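PDB 5TQB: assembly chaperone of ribosomal protein L4 (Acl4) from Chaetomium thermophilum, which probably acts as a dedicated chaperone that binds newly made ribosomal protein L4 and shields it until assembly into the pre-ribosome. Local coordinates for residues A60-Y65 and L89-L94. Sequence-based numbering, arbitrary orientation.
Sequences AARNYY and LWLAQL
Arg-62, Tyr-65 and Ala-61 meet Trp-90, Leu-91 and Leu-94 in a buried helix-helix contact between the second helix of a predicted tetratricopeptide repeat, 58-71, and the short helix 86-94 further along the chain. The axes of segments 60-65 and 89-94 run roughly antiparallel, at 142°, and come within 9.7 Å. At one end Arg-62 grips a single backbone oxygen side-on: NE and NH2 both donate to Leu-94 O, at 3.2 and 2.9 Å. NH2 approaches in the carbonyl plane, whereas NE comes from above it, and the oxygen lies in the plane of the guanidinium. The side chain reaches it with CG anti to the backbone N (chi1 -177°) and a bend at chi3. Salt bridges to Asp-59 and Glu-96 further fix the guanidinium, and a leucine in place of Arg-62 would probably leave the Leu-94 carbonyl without these two donors and both acids without this charged partner. At the other end the Tyr-65 ring and the five-membered ring of Trp-90 lie nearly parallel but slid apart, so that they barely overlap, with centroids 4.7 Å apart. Trp-90 CB sits over the tyrosine face in a CH-pi contact, and Tyr-65 OH, hydrogen-bonded to Glu-86, lies over the indole. Between them, Leu-91 CG packs on Tyr-65 CB at 4.1 Å, and Leu-94 CD2 meets Ala-61 CB. Helix 41-54 adjoins Ala-61, Tyr-65 and Trp-90, helix 100-125 backs Leu-91, and a chain of another protein packs against Trp-90 and Leu-94.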
loop_
_atom_site.group_PDB
_atom_site.type_symbol
_atom_site.label_atom_id
_atom_site.label_comp_id
_atom_site.label_asym_id
_atom_site.label_seq_id
_atom_site.Cartn_x
_atom_site.Cartn_y
_atom_site.Cartn_z
ATOM N N ALA B 60 15.737 19.035 -0.873
ATOM C CA ALA B 60 15.736 19.475 0.515
ATOM C C ALA B 60 15.947 18.265 1.407
ATOM O O ALA B 60 16.706 18.313 2.376
ATOM C CB ALA B 60 14.425 20.163 0.857
ATOM N N ALA B 61 15.274 17.172 1.061
ATOM C CA ALA B 61 15.388 15.931 1.812
ATOM C C ALA B 61 16.824 15.410 1.839
ATOM O O ALA B 61 17.286 14.918 2.870
ATOM C CB ALA B 61 14.466 14.889 1.236
ATOM N N ARG B 62 17.528 15.522 0.713
ATOM C CA ARG B 62 18.903 15.039 0.632
ATOM C C ARG B 62 19.819 15.849 1.545
ATOM O O ARG B 62 20.651 15.290 2.264
ATOM C CB ARG B 62 19.420 15.088 -0.812
ATOM C CG ARG B 62 20.823 14.518 -0.976
ATOM C CD ARG B 62 21.336 14.595 -2.421
ATOM N NE ARG B 62 20.428 13.960 -3.380
ATOM C CZ ARG B 62 19.577 14.611 -4.170
ATOM N NH1 ARG B 62 19.496 15.938 -4.142
ATOM N NH2 ARG B 62 18.795 13.934 -4.999
ATOM N N ASN B 63 19.668 17.168 1.512
ATOM C CA ASN B 63 20.491 18.044 2.339
ATOM C C ASN B 63 20.282 17.801 3.840
ATOM O O ASN B 63 21.236 17.828 4.619
ATOM C CB ASN B 63 20.216 19.508 1.987
ATOM C CG ASN B 63 20.577 19.839 0.548
ATOM O OD1 ASN B 63 21.600 19.387 0.032
ATOM N ND2 ASN B 63 19.730 20.626 -0.109
ATOM N N TYR B 64 19.040 17.544 4.240
ATOM C CA TYR B 64 18.727 17.306 5.646
ATOM C C TYR B 64 19.289 15.967 6.105
ATOM O O TYR B 64 19.889 15.865 7.177
ATOM C CB TYR B 64 17.214 17.341 5.879
ATOM C CG TYR B 64 16.628 18.736 5.961
ATOM C CD1 TYR B 64 17.081 19.643 6.908
ATOM C CD2 TYR B 64 15.605 19.136 5.113
ATOM C CE1 TYR B 64 16.550 20.910 6.993
ATOM C CE2 TYR B 64 15.064 20.403 5.193
ATOM C CZ TYR B 64 15.541 21.286 6.139
ATOM O OH TYR B 64 15.014 22.554 6.236
ATOM N N TYR B 65 19.088 14.941 5.286
ATOM C CA TYR B 65 19.588 13.611 5.594
ATOM C C TYR B 65 21.117 13.611 5.596
ATOM O O TYR B 65 21.738 12.920 6.401
ATOM C CB TYR B 65 19.044 12.591 4.585
ATOM C CG TYR B 65 17.658 12.062 4.903
ATOM C CD1 TYR B 65 17.360 11.542 6.156
ATOM C CD2 TYR B 65 16.647 12.082 3.949
ATOM C CE1 TYR B 65 16.098 11.059 6.451
ATOM C CE2 TYR B 65 15.379 11.598 4.234
ATOM C CZ TYR B 65 15.110 11.086 5.486
ATOM O OH TYR B 65 13.850 10.601 5.778
ATOM N N LEU B 89 20.013 4.983 4.460
ATOM C CA LEU B 89 19.235 4.264 3.460
ATOM C C LEU B 89 18.564 5.230 2.496
ATOM O O LEU B 89 18.467 4.952 1.298
ATOM C CB LEU B 89 18.190 3.368 4.134
ATOM C CG LEU B 89 18.726 2.443 5.233
ATOM C CD1 LEU B 89 17.607 1.598 5.826
ATOM C CD2 LEU B 89 19.850 1.548 4.723
ATOM N N TRP B 90 18.108 6.370 3.011
ATOM C CA TRP B 90 17.473 7.369 2.159
ATOM C C TRP B 90 18.472 8.034 1.225
ATOM O O TRP B 90 18.138 8.349 0.086
ATOM C CB TRP B 90 16.757 8.435 2.991
ATOM C CG TRP B 90 15.327 8.092 3.264
ATOM C CD1 TRP B 90 14.775 7.784 4.471
ATOM C CD2 TRP B 90 14.269 8.001 2.305
ATOM N NE1 TRP B 90 13.438 7.513 4.325
ATOM C CE2 TRP B 90 13.101 7.642 3.005
ATOM C CE3 TRP B 90 14.194 8.194 0.921
ATOM C CZ2 TRP B 90 11.873 7.469 2.370
ATOM C CZ3 TRP B 90 12.970 8.025 0.293
ATOM C CH2 TRP B 90 11.827 7.666 1.018
ATOM N N LEU B 91 19.689 8.265 1.711
ATOM C CA LEU B 91 20.733 8.880 0.894
ATOM C C LEU B 91 21.120 7.968 -0.263
ATOM O O LEU B 91 21.496 8.443 -1.338
ATOM C CB LEU B 91 21.962 9.199 1.737
ATOM C CG LEU B 91 21.859 10.464 2.591
ATOM C CD1 LEU B 91 22.951 10.477 3.640
ATOM C CD2 LEU B 91 21.945 11.709 1.717
ATOM N N ALA B 92 21.018 6.661 -0.031
ATOM C CA ALA B 92 21.306 5.658 -1.050
ATOM C C ALA B 92 20.290 5.733 -2.189
ATOM O O ALA B 92 20.660 5.672 -3.360
ATOM C CB ALA B 92 21.305 4.265 -0.431
ATOM N N GLN B 93 19.013 5.871 -1.842
ATOM C CA GLN B 93 17.954 5.945 -2.844
ATOM C C GLN B 93 17.937 7.291 -3.548
ATOM O O GLN B 93 17.617 7.382 -4.737
ATOM C CB GLN B 93 16.590 5.700 -2.209
ATOM C CG GLN B 93 16.307 4.242 -1.930
ATOM C CD GLN B 93 14.911 3.987 -1.380
ATOM O OE1 GLN B 93 14.614 2.874 -0.944
ATOM N NE2 GLN B 93 14.049 5.005 -1.397
ATOM N N LEU B 94 18.284 8.334 -2.805
ATOM C CA LEU B 94 18.257 9.696 -3.325
ATOM C C LEU B 94 19.539 10.058 -4.069
ATOM O O LEU B 94 19.645 11.143 -4.639
ATOM C CB LEU B 94 18.011 10.689 -2.181
ATOM C CG LEU B 94 16.539 10.947 -1.837
ATOM C CD1 LEU B 94 15.720 9.661 -1.809
ATOM C CD2 LEU B 94 16.396 11.701 -0.513
#